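PDB 5HEA: putative glycosyltransferase (GalT1) from Streptococcus parasanguinis FW213, which probably transfers sugar from a nucleotide-activated donor, as GT-A-type glycosyltransferases do, this chain being the C-terminal half of the protein. Local coordinates for residues A78-A83 against E176-I181; G85-F90 against H104-L109; F141-N144 against A148-M151; K171-E176 against Y196-K201; E190-I195 against E239-L244. All blocks are in the same frame, centred on the assembly; numbering follows the deposited sequence.

Contacts 1, 2 and 4 form one cluster around strands 87-90 and 171-174, which are antiparallel neighbours in the central sheet. Their centres lie 10 to 14 Å apart. Phe178 of contact 1 packs on Ile88 and Phe90 of contact 2 and on Leu198 of contact 4. Contact 3 lies at the surface, about 14 Å from contact 4 between centres, and meets it through Trp150 and Met151. Along the chain, contacts 2 and 3 fall inside the loop closed by contact 1, and contact 4 crosses contact 1. Contact 5 joins the loop leading into helix 195-201 to helix 231-247. Contacts 1, 2 and 4 thus pack helices and a turn on the sheet.

Contact 1 (A78-A83 against E176-I181); sequences AGITYA and ELFEGI
Ile80 and Phe178 carry this contact, and it is almost wholly apolar. The outermost methyl of Ile80, CD1, lies 3.7 Å from Phe178 CD1 and equally close to CE1 of the same ring. It approaches the ring obliquely. The second branch of Ile80 adds to this, with CG2 at 4.2 Å from Phe178 CB. The two side chains cross at about a right angle. Ile80 has CG1 beside its own backbone N (chi1 -63°) and is extended beyond it, which sends CD1 out from the helix to the ring. Ile181 takes a minor part through its backbone: its O is 4.5 Å from Ile80 CD1, while its side chain leads off to other neighbours.

Helix 72-82 is the crossover between the parallel strands 62-66 and 87-90, passing over strands 35-41 and 7-13 that lie between them. It is a beta-alpha-beta unit of the nucleotide-binding half of the GT-A fold. Ile80 faces that sheet and also touches Ile10 of strand 7-13. Phe178 sits at the end of the short 3-10 segment after strand 171-174. Its ring also packs on Ile88, Phe90 and Leu198, and is thus shared between helix and sheet.

No hydrogen bond joins the two segments. A type II turn runs from Phe178 to Ile181, closed by Ile181 N to Phe178 O at 2.9 Å. Gly180 occupies its positive-phi position. Gly180 O accepts a hydrogen bond from Gln280 of the second subunit.

Contact 2 (G85-F90 against H104-L109); sequences GKYITF and HLYRAL
This is a buried aromatic contact, in which the edge of Tyr106 points toward the face of Tyr87 as helix 101-110 packs against strand 87-90. The pair is an offset edge-to-face stack. The ring centroids are 5.7 Å apart and the planes stand at 89°. Between the two rings the nearest atoms are Tyr87 CE1 and Tyr106 CE1, at 3.7 Å.

Leu109, one helical turn further on, meets the CE2 side of the Tyr87 ring, on the same side of its plane as Tyr106. Leu109 CD2 lies 3.6 Å from Tyr87 CE2. Leu109 and Tyr106 both have CG opposite the backbone N (chi1 -173° for Leu109). This swings their side chains out from the helix to the same tyrosine. Lys86 CG lies 3.6 Å above the face of the Tyr87 ring turned away from Tyr106 and Leu109.

The hydroxyls share a partner. Tyr87 OH and Tyr106 OH are both hydrogen-bonded to Glu5 OE2, and Glu5 OE1 forms a salt bridge with Lys86. One carboxylate therefore holds both phenol ends and limits how the rings can turn. The lysine probably offsets part of its charge.

Soon after strand 87-90 the chain runs into an Asp-Ser-Asp sequence, consistent with the DXD motif of GT-A enzymes. The strand lies between the parallel strand 7-13 and the antiparallel strand 171-174. Leu172 of the latter touches both Tyr87 and Leu109, and helix 101-110 also packs on strand 116-125 through Leu105 and Ala108.

Contact 3 (F141-N144 against A148-M151); sequences FCKN and AEWM
The carboxylate of Glu149 is the flat group that meets the strand. Its OE1 faces Lys143 NZ at 4.0 Å, a long salt bridge. Asn144 O lies at a similar distance, 4.1 Å from the same OE1. Two rings flank the site, Tyr145 and Trp150. Tyr145 receives the Lys143 ammonium in a cation-pi contact, and Trp150 meets Tyr145 and Tyr199 edge-to-face.

Lys143 and Glu149 cross at about a right angle. Lys143 is extended until its last torsion, which bends (chi4 -62°) and turns NZ back over the strand. There NZ makes a weak hydrogen bond to Asn144 O, 3.4 Å long. A water completes the link. It accepts from Lys143 NZ at 2.8 Å and donates weakly to Glu149 OE2, 3.4 Å away.

The contact spans the tight connection from edge strand 142-146 to the short helix 147-150. The Asn144 side chain leaves the backbone away from the helix, and its amide bonds Thr206 and Asn112. Thr146 OG1 accepts from Glu149 N. The long, partly water-mediated ion pair lies at the surface, so its charges are probably well screened and the attraction weak.

Contact 4 (K171-E176 against Y196-K201); sequences KLFKAE and YRLYLK
Phe173 of strand 171-174 and Leu198 of helix 195-201 face each other with their CA atoms 8.0 Å apart. Three residues further along both segments, the CA atoms of Glu176 and Lys201 are 9.3 Å apart. No hydrogen bond crosses between the segments. This is helix-on-sheet packing in the alpha/beta core of the GT-A-type domain. Strand 171-174 lies between strands 87-90 and 116-125, antiparallel to both.

The main side-chain contact is a CH-pi interaction. Leu198 CD1 sits over one face of the Phe173 ring, 3.8 Å from its centroid and 18° off the normal. Its nearest ring atom is CE1 of Phe173, 3.6 Å away, and Leu198 CB also rests near that part of the rim. The two side chains cross at about a right angle. Phe173 has CG opposite its carbonyl carbon (chi1 -57°), which lifts the ring off the sheet toward the helix.

Further out lies Lys201, whose NZ is only loosely near Glu176 O. That ammonium is taken up by two carbonyl oxygens of the following turn, Leu177 O and Glu179 O. Lys201 thus ties its helix to the turn after strand 171-174.

Lys171 and Tyr199 meet through the last carbon of the lysine and the phenol oxygen. The ammonium of Lys171 bonds the carbonyl oxygens of Leu163, Phe167 and Pro169, while Tyr199 OH bonds Thr164 O. All these partners belong to helix 161-166 and the loop after it. Between the two groups, Lys171 CE lies near the plane of the Tyr199 ring, at its edge, 3.1 Å from Tyr199 OH.

Contact 5 (E190-I195 against E239-L244); sequences EDDATI and EERIAL
Arg241 grips Asp192 end-on with NH1 and NH2. NH2 donates to Asp192 OD1 at 3.0 Å on the syn side, 17° out of the carboxylate plane. NH1 donates to the main-chain Asp192 O at 2.9 Å, with that oxygen in the guanidinium plane. Arg241 NH1 also reaches Asp192 OD1, at 3.3 Å and from above the carboxylate. Both nitrogens thus share OD1. The two planes are 46° apart, so this is not a coplanar two-oxygen pairing. One arginine holds side chain and backbone, and the salt bridge is buried.

Asp192 has CG opposite its backbone N (chi1 -177°), which brings OD1 round to the guanidinium. Its OD2 forms a salt bridge with Arg262 and a hydrogen bond with Asn237. Arg241 NE donates to Gln255 OE1, and Tyr196 makes a cation-pi contact with the guanidinium. These partners probably leave the pair little freedom to rotate.

The loop is ordered in turn by Thr194 OG1, which donates to Glu190 O at 2.8 Å. The site packs the loop ahead of helix 195-201 against the C-terminal helices 231-247 and 253-272, which follow the sheet, while Glu240 pairs with Lys285 of the second subunit.

Contact 1 (A78-A83 against E176-I181)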
# COMPACT_ATOMS: atom_id res chain seq x y z
N ALA A 78 -15.40 19.57 11.57
CA ALA A 78 -16.37 20.00 10.56
C ALA A 78 -17.51 20.75 11.24
O ALA A 78 -18.00 21.76 10.74
CB ALA A 78 -16.92 18.79 9.77
N GLY A 79 -17.92 20.24 12.40
CA GLY A 79 -18.95 20.88 13.19
C GLY A 79 -18.55 22.29 13.62
O GLY A 79 -19.33 23.23 13.51
N ILE A 80 -17.33 22.42 14.12
CA ILE A 80 -16.80 23.73 14.56
C ILE A 80 -16.78 24.74 13.40
O ILE A 80 -17.09 25.93 13.58
CB ILE A 80 -15.38 23.58 15.14
CG1 ILE A 80 -15.41 22.69 16.39
CG2 ILE A 80 -14.78 24.96 15.47
CD1 ILE A 80 -14.03 22.32 16.92
N THR A 81 -16.43 24.24 12.22
CA THR A 81 -16.34 25.06 11.02
C THR A 81 -17.71 25.52 10.55
O THR A 81 -17.88 26.68 10.15
CB THR A 81 -15.65 24.26 9.88
OG1 THR A 81 -14.31 23.95 10.28
CG2 THR A 81 -15.62 25.06 8.60
N TYR A 82 -18.69 24.63 10.60
CA TYR A 82 -20.05 24.94 10.16
C TYR A 82 -20.84 25.78 11.20
O TYR A 82 -21.80 26.47 10.85
CB TYR A 82 -20.78 23.65 9.77
CG TYR A 82 -22.20 23.82 9.28
CD1 TYR A 82 -22.49 23.85 7.92
CD2 TYR A 82 -23.26 23.94 10.18
CE1 TYR A 82 -23.81 24.00 7.47
CE2 TYR A 82 -24.57 24.10 9.74
CZ TYR A 82 -24.84 24.13 8.39
OH TYR A 82 -26.14 24.28 7.97
N ALA A 83 -20.43 25.72 12.45
CA ALA A 83 -21.16 26.37 13.54
C ALA A 83 -21.24 27.89 13.39
O ALA A 83 -20.23 28.54 13.17
CB ALA A 83 -20.53 26.01 14.88
N GLU A 176 -15.62 32.09 20.32
CA GLU A 176 -14.34 32.76 20.05
C GLU A 176 -13.14 31.99 20.61
O GLU A 176 -12.03 32.14 20.12
CB GLU A 176 -14.35 34.20 20.60
CG GLU A 176 -14.46 34.28 22.12
CD GLU A 176 -14.61 35.70 22.62
OE1 GLU A 176 -14.19 36.64 21.91
OE2 GLU A 176 -15.15 35.88 23.74
N LEU A 177 -13.37 31.14 21.61
CA LEU A 177 -12.30 30.32 22.18
C LEU A 177 -11.67 29.35 21.16
O LEU A 177 -10.54 28.91 21.34
CB LEU A 177 -12.83 29.52 23.37
CG LEU A 177 -12.89 30.06 24.80
CD1 LEU A 177 -12.56 31.54 24.94
CD2 LEU A 177 -14.23 29.75 25.42
N PHE A 178 -12.39 29.00 20.11
CA PHE A 178 -11.91 27.99 19.17
C PHE A 178 -10.88 28.46 18.12
O PHE A 178 -10.43 27.67 17.29
CB PHE A 178 -13.08 27.25 18.50
CG PHE A 178 -13.76 26.26 19.40
CD1 PHE A 178 -13.37 24.93 19.41
CD2 PHE A 178 -14.76 26.67 20.27
CE1 PHE A 178 -13.98 24.02 20.25
CE2 PHE A 178 -15.38 25.77 21.12
CZ PHE A 178 -14.99 24.44 21.11
N GLU A 179 -10.52 29.74 18.16
CA GLU A 179 -9.47 30.25 17.26
C GLU A 179 -8.19 29.42 17.37
O GLU A 179 -7.53 29.41 18.42
CB GLU A 179 -9.16 31.73 17.53
CG GLU A 179 -8.05 32.27 16.62
CD GLU A 179 -7.56 33.67 16.98
OE1 GLU A 179 -7.91 34.18 18.07
OE2 GLU A 179 -6.81 34.26 16.17
N GLY A 180 -7.84 28.72 16.29
CA GLY A 180 -6.62 27.95 16.25
C GLY A 180 -6.68 26.63 17.00
O GLY A 180 -5.67 25.92 17.09
N ILE A 181 -7.85 26.30 17.53
CA ILE A 181 -8.01 25.04 18.26
C ILE A 181 -8.86 24.05 17.46
O ILE A 181 -10.02 24.33 17.13
CB ILE A 181 -8.63 25.27 19.67
CG1 ILE A 181 -7.65 26.02 20.57
CG2 ILE A 181 -8.97 23.93 20.31
CD1 ILE A 181 -8.21 26.40 21.95

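Contact 2 (G85-F90 against H104-L109)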
# COMPACT_ATOMS: atom_id res chain seq x y z
N GLY A 85 -23.08 29.67 15.88
CA GLY A 85 -23.53 30.13 17.18
C GLY A 85 -22.52 31.00 17.91
O GLY A 85 -21.33 31.01 17.58
N LYS A 86 -22.99 31.73 18.92
CA LYS A 86 -22.11 32.48 19.79
C LYS A 86 -21.45 31.54 20.79
O LYS A 86 -20.40 31.86 21.38
CB LYS A 86 -22.89 33.58 20.54
CG LYS A 86 -22.05 34.33 21.57
CD LYS A 86 -22.67 35.64 22.00
CE LYS A 86 -21.84 36.31 23.08
NZ LYS A 86 -22.34 37.67 23.39
N TYR A 87 -22.07 30.38 20.98
CA TYR A 87 -21.55 29.35 21.88
C TYR A 87 -21.54 28.01 21.17
O TYR A 87 -22.35 27.75 20.28
CB TYR A 87 -22.42 29.25 23.13
CG TYR A 87 -22.60 30.58 23.83
CD1 TYR A 87 -23.71 31.37 23.56
CD2 TYR A 87 -21.64 31.06 24.71
CE1 TYR A 87 -23.88 32.60 24.17
CE2 TYR A 87 -21.80 32.29 25.34
CZ TYR A 87 -22.93 33.05 25.06
OH TYR A 87 -23.12 34.27 25.66
N ILE A 88 -20.61 27.15 21.59
CA ILE A 88 -20.48 25.81 21.00
C ILE A 88 -20.52 24.76 22.10
O ILE A 88 -19.89 24.91 23.15
CB ILE A 88 -19.16 25.68 20.19
CG1 ILE A 88 -19.26 26.47 18.88
CG2 ILE A 88 -18.81 24.18 19.97
CD1 ILE A 88 -18.02 26.39 18.02
N THR A 89 -21.26 23.69 21.87
CA THR A 89 -21.28 22.61 22.84
C THR A 89 -21.29 21.29 22.07
O THR A 89 -21.66 21.26 20.90
CB THR A 89 -22.49 22.75 23.78
OG1 THR A 89 -22.30 21.94 24.94
CG2 THR A 89 -23.78 22.37 23.05
N PHE A 90 -20.85 20.21 22.72
CA PHE A 90 -20.74 18.91 22.06
C PHE A 90 -21.68 17.92 22.75
O PHE A 90 -21.79 17.93 23.96
CB PHE A 90 -19.30 18.37 22.13
CG PHE A 90 -18.30 19.23 21.41
CD1 PHE A 90 -18.12 19.11 20.04
CD2 PHE A 90 -17.55 20.18 22.10
CE1 PHE A 90 -17.21 19.92 19.36
CE2 PHE A 90 -16.63 20.99 21.43
CZ PHE A 90 -16.47 20.86 20.06
N HIS A 104 -29.52 25.47 31.78
CA HIS A 104 -28.68 25.56 32.97
C HIS A 104 -27.23 25.93 32.69
O HIS A 104 -26.64 26.71 33.42
CB HIS A 104 -28.76 24.28 33.81
CG HIS A 104 -30.05 24.15 34.57
ND1 HIS A 104 -30.19 23.32 35.66
CD2 HIS A 104 -31.24 24.77 34.40
CE1 HIS A 104 -31.42 23.42 36.13
NE2 HIS A 104 -32.08 24.30 35.38
N LEU A 105 -26.65 25.35 31.63
CA LEU A 105 -25.31 25.71 31.17
C LEU A 105 -25.26 27.16 30.71
O LEU A 105 -24.31 27.89 31.01
CB LEU A 105 -24.87 24.80 30.00
CG LEU A 105 -24.42 23.39 30.37
CD1 LEU A 105 -24.11 22.57 29.11
CD2 LEU A 105 -23.20 23.45 31.30
N TYR A 106 -26.29 27.57 29.97
CA TYR A 106 -26.35 28.93 29.45
C TYR A 106 -26.40 29.94 30.59
O TYR A 106 -25.58 30.85 30.65
CB TYR A 106 -27.54 29.12 28.50
CG TYR A 106 -27.62 30.52 27.92
CD1 TYR A 106 -26.85 30.89 26.83
CD2 TYR A 106 -28.46 31.49 28.49
CE1 TYR A 106 -26.91 32.17 26.30
CE2 TYR A 106 -28.53 32.78 27.96
CZ TYR A 106 -27.75 33.11 26.87
OH TYR A 106 -27.80 34.38 26.34
N ARG A 107 -27.35 29.78 31.50
CA ARG A 107 -27.46 30.66 32.66
C ARG A 107 -26.17 30.73 33.48
O ARG A 107 -25.76 31.80 33.92
CB ARG A 107 -28.60 30.21 33.56
CG ARG A 107 -29.95 30.43 32.94
CD ARG A 107 -30.78 31.38 33.79
NE ARG A 107 -31.86 31.97 32.99
CZ ARG A 107 -32.95 31.31 32.64
NH1 ARG A 107 -33.12 30.05 33.01
NH2 ARG A 107 -33.88 31.92 31.91
N ALA A 108 -25.54 29.58 33.68
CA ALA A 108 -24.35 29.51 34.53
C ALA A 108 -23.21 30.31 33.90
O ALA A 108 -22.40 30.91 34.59
CB ALA A 108 -23.94 28.05 34.76
N LEU A 109 -23.15 30.31 32.57
CA LEU A 109 -22.09 31.04 31.88
C LEU A 109 -22.40 32.54 31.89
O LEU A 109 -21.60 33.36 32.36
CB LEU A 109 -21.96 30.52 30.44
CG LEU A 109 -20.81 31.01 29.56
CD1 LEU A 109 -20.46 29.98 28.49
CD2 LEU A 109 -21.17 32.37 28.91

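Contact 3 (F141-N144 against A148-M151)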
# COMPACT_ATOMS: atom_id res chain seq x y z
N PHE A 141 -23.64 21.82 43.82
CA PHE A 141 -23.04 23.11 44.06
C PHE A 141 -22.71 23.75 42.72
O PHE A 141 -22.73 23.10 41.67
CB PHE A 141 -21.79 23.03 44.96
CG PHE A 141 -20.59 22.40 44.30
CD1 PHE A 141 -19.67 23.18 43.61
CD2 PHE A 141 -20.39 21.03 44.38
CE1 PHE A 141 -18.56 22.60 42.99
CE2 PHE A 141 -19.27 20.44 43.76
CZ PHE A 141 -18.36 21.22 43.08
N CYS A 142 -22.42 25.04 42.77
CA CYS A 142 -21.98 25.80 41.62
C CYS A 142 -20.84 26.65 42.14
O CYS A 142 -20.83 27.00 43.32
CB CYS A 142 -23.13 26.67 41.11
SG CYS A 142 -22.72 27.66 39.66
N LYS A 143 -19.87 26.96 41.30
CA LYS A 143 -18.71 27.76 41.71
C LYS A 143 -18.04 28.37 40.49
O LYS A 143 -18.00 27.75 39.42
CB LYS A 143 -17.70 26.88 42.46
CG LYS A 143 -16.65 27.67 43.23
CD LYS A 143 -15.69 26.74 43.96
CE LYS A 143 -14.68 27.53 44.80
NZ LYS A 143 -13.81 28.41 43.97
N ASN A 144 -17.52 29.58 40.65
CA ASN A 144 -16.69 30.22 39.64
C ASN A 144 -15.23 29.91 39.94
O ASN A 144 -14.83 29.96 41.09
CB ASN A 144 -16.89 31.74 39.65
CG ASN A 144 -18.24 32.15 39.10
OD1 ASN A 144 -18.86 31.40 38.35
ND2 ASN A 144 -18.70 33.34 39.46
N ALA A 148 -6.27 28.75 37.08
CA ALA A 148 -5.35 28.06 38.00
C ALA A 148 -6.08 27.14 38.99
O ALA A 148 -5.67 25.99 39.19
CB ALA A 148 -4.49 29.08 38.75
N GLU A 149 -7.16 27.64 39.58
CA GLU A 149 -8.02 26.82 40.44
C GLU A 149 -8.66 25.68 39.67
O GLU A 149 -8.78 24.55 40.16
CB GLU A 149 -9.14 27.67 41.05
CG GLU A 149 -8.67 28.72 42.03
CD GLU A 149 -9.81 29.62 42.51
OE1 GLU A 149 -10.79 29.80 41.75
OE2 GLU A 149 -9.72 30.15 43.64
N TRP A 150 -9.11 25.99 38.46
CA TRP A 150 -9.73 24.99 37.61
C TRP A 150 -8.76 23.83 37.29
O TRP A 150 -9.13 22.66 37.41
CB TRP A 150 -10.25 25.63 36.32
CG TRP A 150 -10.96 24.66 35.47
CD1 TRP A 150 -10.51 24.11 34.30
CD2 TRP A 150 -12.24 24.07 35.72
NE1 TRP A 150 -11.44 23.23 33.80
CE2 TRP A 150 -12.51 23.19 34.65
CE3 TRP A 150 -13.19 24.22 36.74
CZ2 TRP A 150 -13.70 22.45 34.57
CZ3 TRP A 150 -14.36 23.48 36.66
CH2 TRP A 150 -14.60 22.61 35.58
N MET A 151 -7.53 24.18 36.93
CA MET A 151 -6.52 23.19 36.55
C MET A 151 -5.92 22.43 37.73
O MET A 151 -4.80 21.92 37.64
CB MET A 151 -5.37 23.87 35.79
CG MET A 151 -5.76 24.57 34.49
SD MET A 151 -6.42 23.46 33.22
CE MET A 151 -6.59 24.59 31.87
O HOH W 1 -12.89 30.95 44.57

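Contact 4 (K171-E176 against Y196-K201)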
# COMPACT_ATOMS: atom_id res chain seq x y z
N LYS A 171 -20.18 20.75 28.41
CA LYS A 171 -19.45 21.99 28.46
C LYS A 171 -19.95 22.95 27.40
O LYS A 171 -20.12 22.58 26.24
CB LYS A 171 -17.94 21.71 28.28
CG LYS A 171 -17.41 20.72 29.34
CD LYS A 171 -16.04 20.18 29.01
CE LYS A 171 -15.65 19.13 30.04
NZ LYS A 171 -16.51 17.91 29.99
N LEU A 172 -20.21 24.18 27.81
CA LEU A 172 -20.63 25.25 26.91
C LEU A 172 -19.50 26.26 26.76
O LEU A 172 -19.07 26.85 27.76
CB LEU A 172 -21.90 25.92 27.45
CG LEU A 172 -22.51 27.04 26.61
CD1 LEU A 172 -23.08 26.47 25.32
CD2 LEU A 172 -23.59 27.80 27.40
N PHE A 173 -19.02 26.45 25.53
CA PHE A 173 -17.87 27.31 25.24
C PHE A 173 -18.26 28.55 24.44
O PHE A 173 -19.01 28.44 23.47
CB PHE A 173 -16.84 26.55 24.37
CG PHE A 173 -16.34 25.26 24.98
CD1 PHE A 173 -15.29 25.27 25.89
CD2 PHE A 173 -16.91 24.05 24.63
CE1 PHE A 173 -14.83 24.09 26.45
CE2 PHE A 173 -16.44 22.85 25.18
CZ PHE A 173 -15.40 22.87 26.10
N LYS A 174 -17.73 29.72 24.81
CA LYS A 174 -17.75 30.86 23.90
C LYS A 174 -17.07 30.44 22.62
O LYS A 174 -16.01 29.80 22.65
CB LYS A 174 -17.04 32.07 24.50
CG LYS A 174 -17.92 32.82 25.50
CD LYS A 174 -17.27 34.09 25.99
CE LYS A 174 -18.10 34.73 27.08
NZ LYS A 174 -17.35 35.81 27.80
N ALA A 175 -17.70 30.75 21.49
CA ALA A 175 -17.21 30.25 20.20
C ALA A 175 -15.87 30.88 19.83
O ALA A 175 -15.06 30.26 19.14
CB ALA A 175 -18.24 30.49 19.11
N GLU A 176 -15.62 32.09 20.32
CA GLU A 176 -14.34 32.76 20.05
C GLU A 176 -13.14 31.99 20.61
O GLU A 176 -12.03 32.14 20.12
CB GLU A 176 -14.35 34.20 20.60
CG GLU A 176 -14.46 34.28 22.12
CD GLU A 176 -14.61 35.70 22.62
OE1 GLU A 176 -14.19 36.64 21.91
OE2 GLU A 176 -15.15 35.88 23.74
N TYR A 196 -8.69 20.88 27.27
CA TYR A 196 -7.92 21.72 28.18
C TYR A 196 -7.36 22.98 27.51
O TYR A 196 -7.19 24.02 28.16
CB TYR A 196 -6.81 20.92 28.87
CG TYR A 196 -5.58 20.71 28.02
CD1 TYR A 196 -5.52 19.67 27.10
CD2 TYR A 196 -4.46 21.52 28.16
CE1 TYR A 196 -4.39 19.46 26.33
CE2 TYR A 196 -3.32 21.32 27.40
CZ TYR A 196 -3.29 20.29 26.48
OH TYR A 196 -2.16 20.09 25.71
N ARG A 197 -7.08 22.90 26.21
CA ARG A 197 -6.60 24.09 25.51
C ARG A 197 -7.67 25.19 25.46
O ARG A 197 -7.36 26.38 25.54
CB ARG A 197 -6.06 23.74 24.12
CG ARG A 197 -4.88 22.77 24.19
CD ARG A 197 -4.27 22.51 22.84
NE ARG A 197 -4.88 21.38 22.14
CZ ARG A 197 -5.36 21.44 20.90
NH1 ARG A 197 -5.31 22.59 20.23
NH2 ARG A 197 -5.88 20.35 20.31
N LEU A 198 -8.93 24.80 25.33
CA LEU A 198 -10.02 25.78 25.45
C LEU A 198 -10.07 26.43 26.84
O LEU A 198 -10.25 27.65 26.96
CB LEU A 198 -11.36 25.10 25.15
CG LEU A 198 -11.48 24.62 23.71
CD1 LEU A 198 -12.61 23.59 23.60
CD2 LEU A 198 -11.74 25.82 22.81
N TYR A 199 -9.90 25.63 27.88
CA TYR A 199 -9.84 26.17 29.25
C TYR A 199 -8.74 27.25 29.37
O TYR A 199 -8.94 28.32 29.98
CB TYR A 199 -9.52 25.06 30.25
CG TYR A 199 -10.54 23.97 30.42
CD1 TYR A 199 -11.89 24.21 30.27
CD2 TYR A 199 -10.13 22.68 30.79
CE1 TYR A 199 -12.82 23.19 30.44
CE2 TYR A 199 -11.05 21.66 30.96
CZ TYR A 199 -12.38 21.92 30.79
OH TYR A 199 -13.29 20.92 30.98
N LEU A 200 -7.58 26.97 28.80
CA LEU A 200 -6.45 27.90 28.89
C LEU A 200 -6.73 29.23 28.17
O LEU A 200 -6.06 30.23 28.42
CB LEU A 200 -5.16 27.25 28.37
CG LEU A 200 -4.62 26.07 29.18
CD1 LEU A 200 -3.51 25.34 28.41
CD2 LEU A 200 -4.11 26.55 30.55
N LYS A 201 -7.72 29.24 27.28
CA LYS A 201 -8.12 30.47 26.59
C LYS A 201 -9.04 31.31 27.46
O LYS A 201 -9.19 32.50 27.23
CB LYS A 201 -8.83 30.14 25.27
CG LYS A 201 -7.94 29.59 24.16
CD LYS A 201 -7.17 30.69 23.47
CE LYS A 201 -6.85 30.32 22.02
NZ LYS A 201 -8.00 30.48 21.09

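Contact 5 (E190-I195 against E239-L244)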
# COMPACT_ATOMS: atom_id res chain seq x y z
N GLU A 190 -8.93 12.19 21.54
CA GLU A 190 -8.85 13.47 20.86
C GLU A 190 -9.34 14.58 21.79
O GLU A 190 -8.81 15.69 21.77
CB GLU A 190 -9.61 13.45 19.52
CG GLU A 190 -11.14 13.25 19.60
CD GLU A 190 -11.60 11.78 19.67
OE1 GLU A 190 -10.77 10.85 19.83
OE2 GLU A 190 -12.83 11.55 19.58
N ASP A 191 -10.34 14.24 22.62
CA ASP A 191 -10.87 15.12 23.69
C ASP A 191 -9.76 15.46 24.68
O ASP A 191 -9.61 16.63 25.09
CB ASP A 191 -12.01 14.44 24.48
CG ASP A 191 -13.33 14.37 23.71
OD1 ASP A 191 -13.41 14.97 22.62
OD2 ASP A 191 -14.29 13.72 24.21
N ASP A 192 -9.02 14.43 25.07
CA ASP A 192 -7.88 14.52 25.99
C ASP A 192 -6.85 15.55 25.49
O ASP A 192 -6.26 16.28 26.28
CB ASP A 192 -7.26 13.11 26.10
CG ASP A 192 -6.09 13.03 27.10
OD1 ASP A 192 -6.02 13.79 28.08
OD2 ASP A 192 -5.25 12.14 26.89
N ALA A 193 -6.66 15.62 24.17
CA ALA A 193 -5.67 16.51 23.55
C ALA A 193 -6.18 17.93 23.33
O ALA A 193 -5.40 18.82 22.98
CB ALA A 193 -5.19 15.92 22.22
N THR A 194 -7.47 18.16 23.55
CA THR A 194 -8.09 19.39 23.03
C THR A 194 -8.83 20.26 24.06
O THR A 194 -8.66 21.48 24.06
CB THR A 194 -9.06 19.05 21.85
OG1 THR A 194 -8.38 18.26 20.87
CG2 THR A 194 -9.57 20.33 21.18
N ILE A 195 -9.65 19.65 24.90
CA ILE A 195 -10.55 20.40 25.78
C ILE A 195 -9.78 21.36 26.68
O ILE A 195 -10.12 22.53 26.79
CB ILE A 195 -11.47 19.45 26.60
CG1 ILE A 195 -12.42 18.71 25.65
CG2 ILE A 195 -12.30 20.23 27.61
CD1 ILE A 195 -13.25 19.66 24.75
N GLU A 239 2.21 14.42 28.11
CA GLU A 239 3.51 15.11 27.97
C GLU A 239 3.36 16.49 27.35
O GLU A 239 3.91 17.47 27.84
CB GLU A 239 4.48 14.24 27.16
CG GLU A 239 4.95 13.03 27.97
CD GLU A 239 5.58 11.93 27.12
OE1 GLU A 239 5.54 12.03 25.88
OE2 GLU A 239 6.12 10.97 27.72
N GLU A 240 2.60 16.57 26.27
CA GLU A 240 2.27 17.86 25.65
C GLU A 240 1.61 18.82 26.65
O GLU A 240 1.96 20.01 26.75
CB GLU A 240 1.35 17.57 24.46
CG GLU A 240 0.85 18.76 23.65
CD GLU A 240 -0.04 18.28 22.49
OE1 GLU A 240 -0.99 17.49 22.72
OE2 GLU A 240 0.25 18.67 21.35
N ARG A 241 0.65 18.31 27.43
CA ARG A 241 -0.08 19.15 28.38
C ARG A 241 0.82 19.66 29.53
O ARG A 241 0.75 20.84 29.92
CB ARG A 241 -1.30 18.41 28.93
CG ARG A 241 -1.98 19.09 30.13
CD ARG A 241 -3.37 18.50 30.41
NE ARG A 241 -3.38 17.04 30.55
CZ ARG A 241 -3.97 16.21 29.69
NH1 ARG A 241 -4.59 16.71 28.62
NH2 ARG A 241 -3.96 14.89 29.89
N ILE A 242 1.67 18.78 30.06
CA ILE A 242 2.64 19.21 31.06
C ILE A 242 3.56 20.29 30.51
O ILE A 242 3.80 21.30 31.17
CB ILE A 242 3.46 18.03 31.63
CG1 ILE A 242 2.56 17.17 32.53
CG2 ILE A 242 4.71 18.54 32.39
CD1 ILE A 242 3.08 15.76 32.76
N ALA A 243 4.06 20.10 29.29
CA ALA A 243 4.98 21.08 28.70
C ALA A 243 4.32 22.44 28.50
O ALA A 243 4.95 23.49 28.69
CB ALA A 243 5.55 20.56 27.37
N LEU A 244 3.05 22.44 28.10
CA LEU A 244 2.32 23.68 27.90
C LEU A 244 2.07 24.40 29.21
O LEU A 244 2.34 25.58 29.33
CB LEU A 244 0.97 23.42 27.23
CG LEU A 244 0.86 23.70 25.74
CD1 LEU A 244 -0.60 23.53 25.34
CD2 LEU A 244 1.37 25.10 25.39